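Local structure of beta-ketoacyl-[acyl-carrier-protein] synthase FabY (Pseudomonas aeruginosa, 4CW4) at residues 97-102 / 315-320; 106-111 / 159-164; 111-116 / 152-157; 119-124 / 148-153; 165-170 / 331-336. The protein catalyses the condensation of acetyl-CoA with malonyl-acyl carrier protein to give acetoacetyl-acyl carrier protein, the primer of fatty acid biosynthesis. One frame throughout, in Å; residues are numbered along the deposited sequence.

Contact 1. Residues 97-102 / 315-320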
# COMPACT_ATOMS: atom_id res chain seq x y z
N GLN A 97 -4.93 -25.40 12.34
CA GLN A 97 -5.79 -24.71 11.40
C GLN A 97 -5.01 -23.69 10.55
O GLN A 97 -5.52 -23.21 9.54
CB GLN A 97 -6.99 -24.07 12.10
CG GLN A 97 -6.67 -22.98 13.14
CD GLN A 97 -6.50 -23.51 14.54
OE1 GLN A 97 -6.18 -24.69 14.74
NE2 GLN A 97 -6.70 -22.65 15.54
N TYR A 98 -3.79 -23.36 10.97
CA TYR A 98 -2.86 -22.53 10.18
C TYR A 98 -1.84 -23.36 9.44
O TYR A 98 -1.72 -23.28 8.21
CB TYR A 98 -2.12 -21.52 11.09
CG TYR A 98 -3.09 -20.65 11.83
CD1 TYR A 98 -3.62 -19.52 11.24
CD2 TYR A 98 -3.50 -20.98 13.09
CE1 TYR A 98 -4.54 -18.73 11.90
CE2 TYR A 98 -4.41 -20.21 13.77
CZ TYR A 98 -4.93 -19.09 13.17
OH TYR A 98 -5.84 -18.36 13.89
N LEU A 99 -1.05 -24.11 10.19
CA LEU A 99 0.06 -24.91 9.66
C LEU A 99 0.63 -25.75 10.79
O LEU A 99 0.33 -25.51 11.97
CB LEU A 99 1.16 -24.00 9.10
CG LEU A 99 1.67 -22.92 10.05
CD1 LEU A 99 2.97 -23.37 10.71
CD2 LEU A 99 1.85 -21.57 9.36
N ASP A 100 1.45 -26.73 10.43
CA ASP A 100 2.17 -27.50 11.42
C ASP A 100 3.59 -26.96 11.46
O ASP A 100 4.35 -27.17 10.52
CB ASP A 100 2.16 -28.98 11.03
CG ASP A 100 2.84 -29.87 12.05
OD1 ASP A 100 3.63 -29.38 12.89
OD2 ASP A 100 2.60 -31.09 11.98
N PRO A 101 3.98 -26.32 12.57
CA PRO A 101 5.30 -25.68 12.54
C PRO A 101 6.45 -26.68 12.62
O PRO A 101 7.59 -26.25 12.56
CB PRO A 101 5.25 -24.75 13.77
CG PRO A 101 4.33 -25.48 14.70
CD PRO A 101 3.26 -26.03 13.83
N ASP A 102 6.14 -27.97 12.76
CA ASP A 102 7.15 -29.01 12.62
C ASP A 102 7.06 -29.75 11.27
O ASP A 102 7.82 -30.69 11.02
CB ASP A 102 7.00 -30.02 13.76
CG ASP A 102 7.36 -29.42 15.09
OD1 ASP A 102 8.48 -28.87 15.20
OD2 ASP A 102 6.52 -29.48 16.01
N ALA A 315 -3.44 -11.01 7.95
CA ALA A 315 -3.50 -12.42 8.27
C ALA A 315 -2.22 -13.07 7.73
O ALA A 315 -2.22 -13.69 6.67
CB ALA A 315 -4.75 -13.07 7.65
N PRO A 316 -1.11 -12.89 8.45
CA PRO A 316 0.21 -13.28 7.95
C PRO A 316 0.73 -14.59 8.53
O PRO A 316 1.91 -14.86 8.35
CB PRO A 316 1.07 -12.14 8.45
CG PRO A 316 0.49 -11.88 9.83
CD PRO A 316 -1.00 -12.13 9.71
N ILE A 317 -0.12 -15.39 9.18
CA ILE A 317 0.35 -16.63 9.78
C ILE A 317 0.41 -17.71 8.68
O ILE A 317 -0.50 -18.52 8.53
CB ILE A 317 -0.50 -17.07 10.98
CG1 ILE A 317 -0.64 -15.92 11.99
CG2 ILE A 317 0.15 -18.27 11.63
CD1 ILE A 317 -1.63 -16.20 13.11
N LEU A 318 1.52 -17.66 7.94
CA LEU A 318 1.75 -18.48 6.75
C LEU A 318 3.22 -18.85 6.79
O LEU A 318 4.03 -18.05 7.25
CB LEU A 318 1.46 -17.68 5.47
CG LEU A 318 0.02 -17.17 5.29
CD1 LEU A 318 -0.07 -16.13 4.17
CD2 LEU A 318 -0.90 -18.34 5.02
N PRO A 319 3.58 -20.05 6.30
CA PRO A 319 4.98 -20.47 6.41
C PRO A 319 5.96 -19.47 5.77
O PRO A 319 7.04 -19.25 6.29
CB PRO A 319 5.02 -21.80 5.66
CG PRO A 319 3.63 -22.32 5.72
CD PRO A 319 2.73 -21.11 5.73
N GLU A 320 5.59 -18.89 4.63
CA GLU A 320 6.51 -18.01 3.91
C GLU A 320 6.77 -16.72 4.69
O GLU A 320 7.92 -16.23 4.74
CB GLU A 320 5.93 -17.68 2.53
CG GLU A 320 5.78 -18.87 1.58
CD GLU A 320 4.52 -19.70 1.83
OE1 GLU A 320 3.69 -19.35 2.72
OE2 GLU A 320 4.35 -20.70 1.10
O HOH W 1 -0.98 -20.98 7.09
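Tyr98 and Ile317 mark the closest backbone approach, their CA atoms 6.7 Å apart, and the two irregular segments share no direct backbone bond. One water spans the gap, donating to both carbonyls: it lies 2.7 Å from Tyr98 O and 2.9 Å from Ile317 O. Ile317 sits at the centre of an inverse gamma turn, closed by a weak bond from Leu318 N to Pro316 O, and Leu318 is the N-cap of helix 319-327. The contact thus lays the loop between strands 91-93 and 104-112 against the start of a helix of the ketosynthase domain. Ile317 covers one face of the Tyr98 ring with CD1, while its CB approaches Tyr98 CD1 at 4.0 Å. The phenol hydroxyl is hydrogen-bonded to Glu365. Leu99 touches with CD2, which packs 3.8 Å from Pro319 CD, the two side chains running past each other in opposite directions.

Contact 2. Residues 106-111 / 159-164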
# COMPACT_ATOMS: atom_id res chain seq x y z
N TRP A 106 7.62 -28.15 1.36
CA TRP A 106 8.42 -27.49 0.34
C TRP A 106 8.84 -28.52 -0.69
O TRP A 106 8.41 -29.67 -0.63
CB TRP A 106 9.64 -26.77 0.93
CG TRP A 106 10.67 -27.63 1.63
CD1 TRP A 106 10.45 -28.55 2.63
CD2 TRP A 106 12.08 -27.59 1.42
NE1 TRP A 106 11.65 -29.10 3.01
CE2 TRP A 106 12.66 -28.53 2.29
CE3 TRP A 106 12.92 -26.86 0.56
CZ2 TRP A 106 14.04 -28.75 2.33
CZ3 TRP A 106 14.27 -27.10 0.60
CH2 TRP A 106 14.82 -28.02 1.49
N HIS A 107 9.67 -28.11 -1.65
CA HIS A 107 10.25 -29.04 -2.62
C HIS A 107 11.75 -29.12 -2.40
O HIS A 107 12.41 -28.09 -2.38
CB HIS A 107 10.04 -28.56 -4.06
CG HIS A 107 8.62 -28.57 -4.53
ND1 HIS A 107 8.14 -27.66 -5.44
CD2 HIS A 107 7.59 -29.40 -4.24
CE1 HIS A 107 6.87 -27.90 -5.67
NE2 HIS A 107 6.51 -28.96 -4.97
N LYS A 108 12.32 -30.32 -2.30
CA LYS A 108 13.76 -30.48 -2.44
C LYS A 108 14.09 -30.70 -3.90
O LYS A 108 13.30 -31.32 -4.63
CB LYS A 108 14.27 -31.68 -1.67
CG LYS A 108 14.36 -31.50 -0.17
CD LYS A 108 15.12 -32.67 0.43
CE LYS A 108 15.22 -32.60 1.93
NZ LYS A 108 16.03 -33.73 2.44
N VAL A 109 15.26 -30.24 -4.31
CA VAL A 109 15.84 -30.60 -5.59
C VAL A 109 16.47 -31.98 -5.43
O VAL A 109 17.38 -32.17 -4.63
CB VAL A 109 16.88 -29.60 -6.05
CG1 VAL A 109 17.56 -30.08 -7.35
CG2 VAL A 109 16.25 -28.22 -6.24
N LEU A 110 15.97 -32.94 -6.20
CA LEU A 110 16.50 -34.29 -6.20
C LEU A 110 17.20 -34.53 -7.53
O LEU A 110 16.56 -34.60 -8.58
CB LEU A 110 15.36 -35.29 -5.99
CG LEU A 110 15.70 -36.77 -6.09
CD1 LEU A 110 16.72 -37.18 -5.03
CD2 LEU A 110 14.44 -37.60 -5.94
N GLU A 111 18.52 -34.62 -7.47
CA GLU A 111 19.31 -34.87 -8.66
C GLU A 111 19.38 -36.36 -8.91
O GLU A 111 20.05 -37.08 -8.17
CB GLU A 111 20.72 -34.30 -8.51
CG GLU A 111 20.75 -32.79 -8.35
CD GLU A 111 22.15 -32.26 -8.15
OE1 GLU A 111 22.98 -32.40 -9.08
OE2 GLU A 111 22.43 -31.70 -7.07
N VAL A 159 10.86 -32.78 -5.43
CA VAL A 159 10.08 -33.74 -4.64
C VAL A 159 9.49 -33.07 -3.40
O VAL A 159 10.14 -32.24 -2.77
CB VAL A 159 10.93 -34.98 -4.25
CG1 VAL A 159 11.36 -35.75 -5.45
CG2 VAL A 159 12.15 -34.59 -3.42
N ASP A 160 8.28 -33.47 -3.02
CA ASP A 160 7.66 -32.98 -1.81
C ASP A 160 8.47 -33.39 -0.61
O ASP A 160 8.90 -34.55 -0.49
CB ASP A 160 6.24 -33.53 -1.68
CG ASP A 160 5.39 -33.15 -2.85
OD1 ASP A 160 5.32 -31.96 -3.18
OD2 ASP A 160 4.86 -34.07 -3.51
N SER A 161 8.67 -32.44 0.30
CA SER A 161 9.36 -32.70 1.54
C SER A 161 8.78 -31.80 2.63
O SER A 161 8.06 -30.86 2.33
CB SER A 161 10.86 -32.45 1.37
OG SER A 161 11.61 -33.04 2.42
N TYR A 162 9.08 -32.12 3.89
CA TYR A 162 8.53 -31.41 5.03
C TYR A 162 9.62 -30.98 5.99
O TYR A 162 10.54 -31.74 6.28
CB TYR A 162 7.47 -32.29 5.72
CG TYR A 162 6.35 -32.54 4.75
CD1 TYR A 162 6.40 -33.60 3.86
CD2 TYR A 162 5.29 -31.66 4.67
CE1 TYR A 162 5.39 -33.78 2.92
CE2 TYR A 162 4.28 -31.83 3.75
CZ TYR A 162 4.33 -32.90 2.88
OH TYR A 162 3.32 -33.07 1.95
N ARG A 163 9.52 -29.75 6.47
CA ARG A 163 10.54 -29.21 7.37
C ARG A 163 9.91 -28.52 8.56
O ARG A 163 8.73 -28.17 8.54
CB ARG A 163 11.47 -28.25 6.63
CG ARG A 163 10.78 -26.98 6.13
CD ARG A 163 11.71 -26.09 5.34
NE ARG A 163 12.83 -25.64 6.16
CZ ARG A 163 12.80 -24.57 6.96
NH1 ARG A 163 11.73 -23.80 7.03
NH2 ARG A 163 13.87 -24.28 7.68
N ALA A 164 10.72 -28.30 9.58
CA ALA A 164 10.28 -27.59 10.76
C ALA A 164 10.68 -26.12 10.65
O ALA A 164 11.75 -25.81 10.16
CB ALA A 164 10.87 -28.20 12.00
O HOH W 2 12.50 -31.44 4.45
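Trp106 opens the pairing with Ser161: the bond from Trp106 N to Ser161 O, 2.9 Å, is returned from Ser161 N to Trp106 O. Arg163 CD stands over the five-membered ring of the indole in a CH-pi contact, 3.8 Å from the centroid and 11° off the normal, the guanidinium nearly perpendicular to the ring; Lys108 CG covers the opposite face. Water 2, in the ring plane, accepts from Trp106 NE1 at 2.9 Å and also bonds Tyr162 O and Ser161 OG, whose main polar partner is Glu131 of the second subunit. His107 follows in a non-hydrogen-bonded pair with Asp160. Strands 104-112 and 155-163 pair antiparallel, as this chain's two strands in a sheet that runs on into the second subunit through Val159. Asp160 OD1 lies at the edge of the His107 ring, 3.6 Å from CD2; OD1 is hydrogen-bonded to His105, and His107 ND1 to Leu246 O of the second subunit. At Lys108 the backbone pairs again, N to Val159 O at 2.9 Å and O from Val159 N at 3.0 Å. The extended lysine passes Ser161 OG to a salt bridge with Glu131 and hydrogen bonds to Leu129 O and Lys127 O, all of that subunit. Leu110 CD2 packs 3.6 Å from Val159 CG1.

Contact 3. Residues 111-116 / 152-157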
# COMPACT_ATOMS: atom_id res chain seq x y z
N GLU A 111 18.52 -34.62 -7.47
CA GLU A 111 19.31 -34.87 -8.66
C GLU A 111 19.38 -36.36 -8.91
O GLU A 111 20.05 -37.08 -8.17
CB GLU A 111 20.72 -34.30 -8.51
CG GLU A 111 20.75 -32.79 -8.35
CD GLU A 111 22.15 -32.26 -8.15
OE1 GLU A 111 22.98 -32.40 -9.08
OE2 GLU A 111 22.43 -31.70 -7.07
N LEU A 112 18.70 -36.82 -9.95
CA LEU A 112 18.76 -38.23 -10.32
C LEU A 112 19.72 -38.43 -11.45
O LEU A 112 19.64 -37.76 -12.47
CB LEU A 112 17.38 -38.75 -10.73
CG LEU A 112 16.36 -38.71 -9.60
CD1 LEU A 112 15.18 -39.58 -9.96
CD2 LEU A 112 16.98 -39.13 -8.28
N SER A 113 20.64 -39.37 -11.24
CA SER A 113 21.63 -39.74 -12.23
C SER A 113 21.50 -41.22 -12.52
O SER A 113 21.23 -42.02 -11.62
CB SER A 113 23.04 -39.44 -11.73
OG SER A 113 23.32 -38.05 -11.75
N PRO A 114 21.65 -41.59 -13.79
CA PRO A 114 21.86 -43.00 -14.06
C PRO A 114 23.36 -43.25 -14.12
O PRO A 114 24.14 -42.32 -14.28
CB PRO A 114 21.21 -43.19 -15.43
CG PRO A 114 21.41 -41.89 -16.10
CD PRO A 114 21.52 -40.82 -15.04
N ALA A 115 23.74 -44.51 -13.97
CA ALA A 115 25.12 -44.91 -14.14
C ALA A 115 25.12 -46.29 -14.78
O ALA A 115 24.08 -46.78 -15.22
CB ALA A 115 25.85 -44.91 -12.81
N GLU A 116 26.27 -46.93 -14.80
CA GLU A 116 26.42 -48.19 -15.52
C GLU A 116 25.57 -49.35 -14.97
O GLU A 116 25.35 -50.32 -15.70
CB GLU A 116 27.90 -48.59 -15.55
CG GLU A 116 28.83 -47.48 -16.07
CD GLU A 116 30.17 -47.44 -15.34
OE1 GLU A 116 30.91 -48.45 -15.39
OE2 GLU A 116 30.46 -46.40 -14.72
N HIS A 152 19.18 -40.82 -19.10
CA HIS A 152 20.58 -41.26 -19.28
C HIS A 152 21.60 -40.30 -18.70
O HIS A 152 22.80 -40.62 -18.62
CB HIS A 152 20.86 -41.42 -20.77
CG HIS A 152 19.83 -42.25 -21.46
ND1 HIS A 152 19.80 -43.62 -21.34
CD2 HIS A 152 18.75 -41.91 -22.20
CE1 HIS A 152 18.76 -44.08 -22.02
NE2 HIS A 152 18.12 -43.07 -22.55
N GLU A 153 21.11 -39.13 -18.27
CA GLU A 153 21.93 -38.02 -17.83
C GLU A 153 21.38 -37.58 -16.47
O GLU A 153 20.20 -37.77 -16.21
CB GLU A 153 21.74 -36.86 -18.80
CG GLU A 153 22.99 -36.22 -19.35
CD GLU A 153 22.69 -34.87 -19.99
OE1 GLU A 153 21.74 -34.78 -20.79
OE2 GLU A 153 23.39 -33.89 -19.66
N ARG A 154 22.22 -36.98 -15.63
CA ARG A 154 21.74 -36.38 -14.39
C ARG A 154 20.69 -35.33 -14.71
O ARG A 154 20.85 -34.54 -15.62
CB ARG A 154 22.87 -35.72 -13.59
CG ARG A 154 22.41 -35.18 -12.24
CD ARG A 154 23.47 -34.33 -11.56
NE ARG A 154 24.73 -35.03 -11.34
CZ ARG A 154 25.83 -34.46 -10.85
NH1 ARG A 154 25.82 -33.17 -10.51
NH2 ARG A 154 26.94 -35.17 -10.69
N CYS A 155 19.60 -35.32 -13.95
CA CYS A 155 18.68 -34.21 -14.06
C CYS A 155 18.00 -33.98 -12.74
O CYS A 155 18.14 -34.76 -11.80
CB CYS A 155 17.65 -34.46 -15.15
SG CYS A 155 16.63 -35.84 -14.83
N GLU A 156 17.28 -32.87 -12.68
CA GLU A 156 16.71 -32.39 -11.44
C GLU A 156 15.22 -32.57 -11.43
O GLU A 156 14.51 -32.04 -12.28
CB GLU A 156 17.03 -30.91 -11.26
CG GLU A 156 18.49 -30.63 -11.00
CD GLU A 156 18.73 -29.19 -10.62
OE1 GLU A 156 17.77 -28.40 -10.68
OE2 GLU A 156 19.87 -28.86 -10.26
N PHE A 157 14.74 -33.32 -10.46
CA PHE A 157 13.33 -33.35 -10.13
C PHE A 157 13.12 -32.54 -8.87
O PHE A 157 14.04 -32.35 -8.08
CB PHE A 157 12.88 -34.79 -9.90
CG PHE A 157 12.88 -35.60 -11.15
CD1 PHE A 157 11.89 -35.42 -12.07
CD2 PHE A 157 13.88 -36.50 -11.43
CE1 PHE A 157 11.87 -36.13 -13.25
CE2 PHE A 157 13.86 -37.21 -12.60
CZ PHE A 157 12.83 -37.02 -13.51
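Arg154 reaches across to Ser113 and Glu111 toward the distal part of the antiparallel pair of strands 104-112 and 155-163. Leu112 pairs with Cys155, sealed by bonds from Leu112 N to Cys155 O (2.8 Å) and from Cys155 N to Leu112 O (2.9 Å). From Arg154 CA, a C-H points at Leu112 O. CB and CG then pass beside Ser113 OG; CG is anti to the backbone N (chi1 -175°), which carries the chain along the opposing strand. CD comes 3.2 Å from Glu111 OE1. A bend at chi3 (-58°) turns the guanidinium so that NE makes a weak, 3.4 Å hydrogen bond to Ser113 OG, which lies near the guanidinium plane. At the tip, NH1 meets Glu111 OE1 at 3.3 Å in a salt bridge whose hydrogen bond is weak because it is long and bent (N-H...O 129°). Glu156 runs beside Glu111, so the arginine probably eases a concentration of negative charge. On the face bearing Leu112 and Cys155 the packing is apolar and extends to Phe122 of the second subunit. There Leu112 CD1 rests 3.7 Å from Phe157 CD2, the two side chains crossing at about a right angle.

Contact 4. Residues 119-124 / 148-153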
# COMPACT_ATOMS: atom_id res chain seq x y z
N ALA A 119 19.03 -49.31 -14.87
CA ALA A 119 18.29 -48.38 -15.73
C ALA A 119 17.41 -47.45 -14.89
O ALA A 119 16.91 -47.84 -13.83
CB ALA A 119 17.45 -49.13 -16.75
N LEU A 120 17.24 -46.21 -15.36
CA LEU A 120 16.29 -45.27 -14.77
C LEU A 120 15.15 -45.06 -15.76
O LEU A 120 15.24 -44.27 -16.72
CB LEU A 120 16.96 -43.94 -14.43
CG LEU A 120 16.03 -42.82 -13.96
CD1 LEU A 120 14.99 -43.28 -12.96
CD2 LEU A 120 16.87 -41.70 -13.36
N THR A 121 14.07 -45.76 -15.50
CA THR A 121 13.02 -45.95 -16.46
C THR A 121 11.70 -45.94 -15.74
O THR A 121 11.58 -46.45 -14.62
CB THR A 121 13.22 -47.29 -17.15
OG1 THR A 121 14.55 -47.32 -17.67
CG2 THR A 121 12.24 -47.48 -18.28
N PHE A 122 10.69 -45.36 -16.38
CA PHE A 122 9.36 -45.32 -15.80
C PHE A 122 8.34 -45.13 -16.90
O PHE A 122 8.68 -44.71 -18.01
CB PHE A 122 9.26 -44.21 -14.76
CG PHE A 122 9.64 -42.85 -15.28
CD1 PHE A 122 8.71 -42.05 -15.93
CD2 PHE A 122 10.94 -42.37 -15.13
CE1 PHE A 122 9.06 -40.80 -16.41
CE2 PHE A 122 11.29 -41.14 -15.61
CZ PHE A 122 10.36 -40.34 -16.25
N LYS A 123 7.10 -45.47 -16.60
CA LYS A 123 6.02 -45.15 -17.51
C LYS A 123 5.32 -43.90 -17.03
O LYS A 123 5.26 -43.61 -15.83
CB LYS A 123 5.02 -46.29 -17.64
CG LYS A 123 4.13 -46.49 -16.46
CD LYS A 123 3.46 -47.85 -16.54
CE LYS A 123 2.27 -47.96 -15.63
NZ LYS A 123 1.59 -49.26 -15.85
N ALA A 124 4.81 -43.14 -17.99
CA ALA A 124 4.18 -41.87 -17.68
C ALA A 124 3.18 -41.50 -18.75
O ALA A 124 3.25 -41.97 -19.87
CB ALA A 124 5.22 -40.80 -17.59
N LEU A 148 6.96 -45.04 -22.38
CA LEU A 148 8.06 -45.57 -21.59
C LEU A 148 9.25 -44.62 -21.68
O LEU A 148 9.78 -44.39 -22.75
CB LEU A 148 8.45 -46.96 -22.09
CG LEU A 148 9.53 -47.68 -21.28
CD1 LEU A 148 9.10 -47.92 -19.83
CD2 LEU A 148 9.90 -49.00 -21.96
N VAL A 149 9.64 -44.05 -20.55
CA VAL A 149 10.69 -43.04 -20.52
C VAL A 149 11.94 -43.59 -19.85
O VAL A 149 11.84 -44.27 -18.84
CB VAL A 149 10.22 -41.83 -19.70
CG1 VAL A 149 11.27 -40.73 -19.73
CG2 VAL A 149 8.90 -41.33 -20.25
N SER A 150 13.10 -43.29 -20.42
CA SER A 150 14.37 -43.59 -19.76
C SER A 150 15.27 -42.39 -19.79
O SER A 150 15.30 -41.64 -20.76
CB SER A 150 15.09 -44.78 -20.40
OG SER A 150 14.31 -45.94 -20.26
N ILE A 151 16.00 -42.22 -18.70
CA ILE A 151 16.86 -41.08 -18.48
C ILE A 151 18.30 -41.57 -18.45
O ILE A 151 18.59 -42.60 -17.84
CB ILE A 151 16.48 -40.38 -17.15
CG1 ILE A 151 15.09 -39.76 -17.27
CG2 ILE A 151 17.52 -39.34 -16.78
CD1 ILE A 151 14.53 -39.19 -15.97
N HIS A 152 19.18 -40.82 -19.10
CA HIS A 152 20.58 -41.26 -19.28
C HIS A 152 21.60 -40.30 -18.70
O HIS A 152 22.80 -40.62 -18.62
CB HIS A 152 20.86 -41.42 -20.77
CG HIS A 152 19.83 -42.25 -21.46
ND1 HIS A 152 19.80 -43.62 -21.34
CD2 HIS A 152 18.75 -41.91 -22.20
CE1 HIS A 152 18.76 -44.08 -22.02
NE2 HIS A 152 18.12 -43.07 -22.55
N GLU A 153 21.11 -39.13 -18.27
CA GLU A 153 21.93 -38.02 -17.83
C GLU A 153 21.38 -37.58 -16.47
O GLU A 153 20.20 -37.77 -16.21
CB GLU A 153 21.74 -36.86 -18.80
CG GLU A 153 22.99 -36.22 -19.35
CD GLU A 153 22.69 -34.87 -19.99
OE1 GLU A 153 21.74 -34.78 -20.79
OE2 GLU A 153 23.39 -33.89 -19.66
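Phe122 and Val149 form the apolar centre. The valine CB stands over one face of the phenyl ring, toward its rim, in a CH-pi contact 4.0 Å from the centroid and 24° off the normal, and Val149 CG1 reaches Phe122 CZ at 3.6 Å. With chi1 at 55°, Phe122 CG is flanked by both its backbone neighbours, N and C, a torsion that swings the ring over its cross-strand partner. Ile151 meets the ring at its edge: CD1 lies in the ring plane, 3.8 Å from Phe122 CE2. Leu120 and Ile151 continue this face, side by side and pointing the same way, and Phe122 also packs on Leu112 of the second subunit. Strands 120-124 and 147-151 are neighbours in a three-stranded antiparallel sheet, 147-151 being its central strand. The bonds from Phe122 N to Val149 O (2.9 Å) and from Val149 N to Phe122 O (2.8 Å) fix the register, and Ile151 N donates to Leu120 O. The other face carries the non-hydrogen-bonded pair Thr121 and Ser150, whose hydroxyls, OG1 and OG, are hydrogen-bonded at 2.9 Å. Thr121 CG2 lies beside Ser150 OG and also packs on Leu148 CD1, 3.5 Å away. The face of Phe122, Val149 and Ile151 is thus apolar; the other is mixed, with a methyl contact beside a hydroxyl pair in which each gives the other a polar partner.

Contact 5. Residues 165-170 / 331-336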
# COMPACT_ATOMS: atom_id res chain seq x y z
N LEU A 165 9.80 -25.24 11.10
CA LEU A 165 10.12 -23.83 11.23
C LEU A 165 10.84 -23.63 12.56
O LEU A 165 10.57 -24.33 13.53
CB LEU A 165 8.85 -22.98 11.22
CG LEU A 165 7.94 -23.06 9.99
CD1 LEU A 165 6.66 -22.29 10.22
CD2 LEU A 165 8.66 -22.49 8.77
N THR A 166 11.74 -22.67 12.63
CA THR A 166 12.40 -22.36 13.90
C THR A 166 11.45 -21.64 14.88
O THR A 166 11.71 -21.60 16.07
CB THR A 166 13.63 -21.49 13.70
OG1 THR A 166 13.23 -20.25 13.13
CG2 THR A 166 14.66 -22.20 12.80
N VAL A 167 10.38 -21.06 14.35
CA VAL A 167 9.37 -20.32 15.11
C VAL A 167 8.14 -21.19 15.27
O VAL A 167 7.68 -21.80 14.30
CB VAL A 167 9.02 -19.02 14.34
CG1 VAL A 167 7.79 -18.33 14.92
CG2 VAL A 167 10.22 -18.09 14.34
N LYS A 168 7.60 -21.27 16.48
CA LYS A 168 6.48 -22.17 16.75
C LYS A 168 5.23 -21.44 17.26
O LYS A 168 4.25 -22.11 17.56
CB LYS A 168 6.84 -23.23 17.81
CG LYS A 168 8.18 -23.95 17.63
CD LYS A 168 8.22 -24.86 16.44
CE LYS A 168 9.58 -25.57 16.33
NZ LYS A 168 9.64 -26.37 15.10
N SER A 169 5.29 -20.11 17.38
CA SER A 169 4.25 -19.35 18.07
C SER A 169 3.71 -18.18 17.26
O SER A 169 4.38 -17.68 16.38
CB SER A 169 4.78 -18.86 19.41
OG SER A 169 6.09 -18.33 19.27
N ALA A 170 2.48 -17.78 17.56
CA ALA A 170 1.82 -16.67 16.87
C ALA A 170 0.63 -16.18 17.67
O ALA A 170 0.08 -16.92 18.49
CB ALA A 170 1.35 -17.10 15.50
N LEU A 331 12.13 -12.62 14.49
CA LEU A 331 11.12 -13.32 15.30
C LEU A 331 11.71 -14.08 16.46
O LEU A 331 12.85 -14.52 16.40
CB LEU A 331 10.33 -14.31 14.45
CG LEU A 331 9.64 -13.75 13.20
CD1 LEU A 331 8.87 -14.86 12.51
CD2 LEU A 331 8.72 -12.56 13.54
N ALA A 332 10.91 -14.23 17.51
CA ALA A 332 11.28 -15.10 18.63
C ALA A 332 11.20 -16.55 18.19
O ALA A 332 10.14 -17.04 17.83
CB ALA A 332 10.33 -14.88 19.79
N THR A 333 12.33 -17.25 18.24
CA THR A 333 12.37 -18.67 17.89
C THR A 333 12.28 -19.54 19.14
O THR A 333 12.48 -19.07 20.26
CB THR A 333 13.69 -19.01 17.21
OG1 THR A 333 14.76 -18.89 18.16
CG2 THR A 333 13.96 -18.11 16.00
N GLU A 334 11.96 -20.81 18.96
CA GLU A 334 12.00 -21.74 20.08
C GLU A 334 13.38 -21.73 20.75
O GLU A 334 13.48 -21.67 21.97
CB GLU A 334 11.62 -23.14 19.63
CG GLU A 334 11.69 -24.20 20.72
CD GLU A 334 11.10 -25.51 20.26
OE1 GLU A 334 11.60 -26.08 19.26
OE2 GLU A 334 10.13 -25.98 20.90
N GLU A 335 14.45 -21.77 19.96
CA GLU A 335 15.77 -21.76 20.57
C GLU A 335 16.04 -20.47 21.34
O GLU A 335 16.66 -20.51 22.40
CB GLU A 335 16.85 -21.99 19.52
CG GLU A 335 16.96 -23.44 19.06
CD GLU A 335 17.22 -24.43 20.21
OE1 GLU A 335 17.97 -24.11 21.16
OE2 GLU A 335 16.67 -25.53 20.15
N GLY A 336 15.56 -19.34 20.83
CA GLY A 336 15.73 -18.08 21.52
C GLY A 336 15.05 -18.10 22.87
O GLY A 336 15.62 -17.68 23.88
O HOH W 3 14.07 -22.72 17.11
O HOH W 4 8.59 -19.41 18.59
O HOH W 5 7.52 -15.95 17.66
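The N-terminus of helix 334-341 is the element that meets residues 165-170, through Thr166 and Glu334. Glu334 N, in the first turn, donates to Thr166 O at 3.0 Å with an N-H...O angle of 163°. The same carbonyl accepts from water 3, which in turn accepts from Glu335 N, so Thr166 O serves two amides of the helix start, one directly and one through water. Thr333 is the N-cap: its OG1 takes a capping bond from Gly336 N at 2.8 Å, an arrangement made possible by OG1 lying between the backbone N and the carbonyl carbon (chi1 67°). That torsion leaves the methyl CG2 to pack against Thr166 OG1, 3.7 Å away. Residues 165-170 lead into short strand 169-171, which pairs with strand 91-93, and the contact sets them against the capped helix of the ketosynthase domain. Val167 CG2 is the apolar contact, 3.8 Å from Leu331 CB and close to Ala332 O, with helix 319-327 packing on Val167 and Leu331. Two waters join Ala332 O to Ser169 OG; the nearer to Lys168, water 4, also accepts from its backbone N. The Lys168 chain bends at chi2 and passes Glu334, its CE 3.6 Å from Glu334 OE1. Lys168 NZ stays 4.6 Å from Glu334 OE1, too far for a salt bridge; it bonds Leu165 O, at 2.7 Å, and forms a salt bridge with Asp102.

Contacts 2, 3 and 4 follow one another outward along an arm that leaves the ketosynthase body. Contacts 2 and 3 share strands 104-112 and 155-163, joined by a probable hydrogen bond from Leu110 N to Phe157 O, 2.8 Å, while contacts 3 and 4, centres 10 Å apart, meet where Phe157 CZ touches Ile151 CD1 at 3.7 Å. All three touch the second subunit. Contacts 1 and 5 lie at the base of the arm, tied by the salt bridge from Asp102 OD1 to Lys168 NZ, 2.8 Å. Only these two lie near the probable catalytic residues: the Leu331 side chain is about 7 Å from that of His477 and 9 Å from that of Cys286, and the side chain of Ile317 is about 10 Å from that of His477.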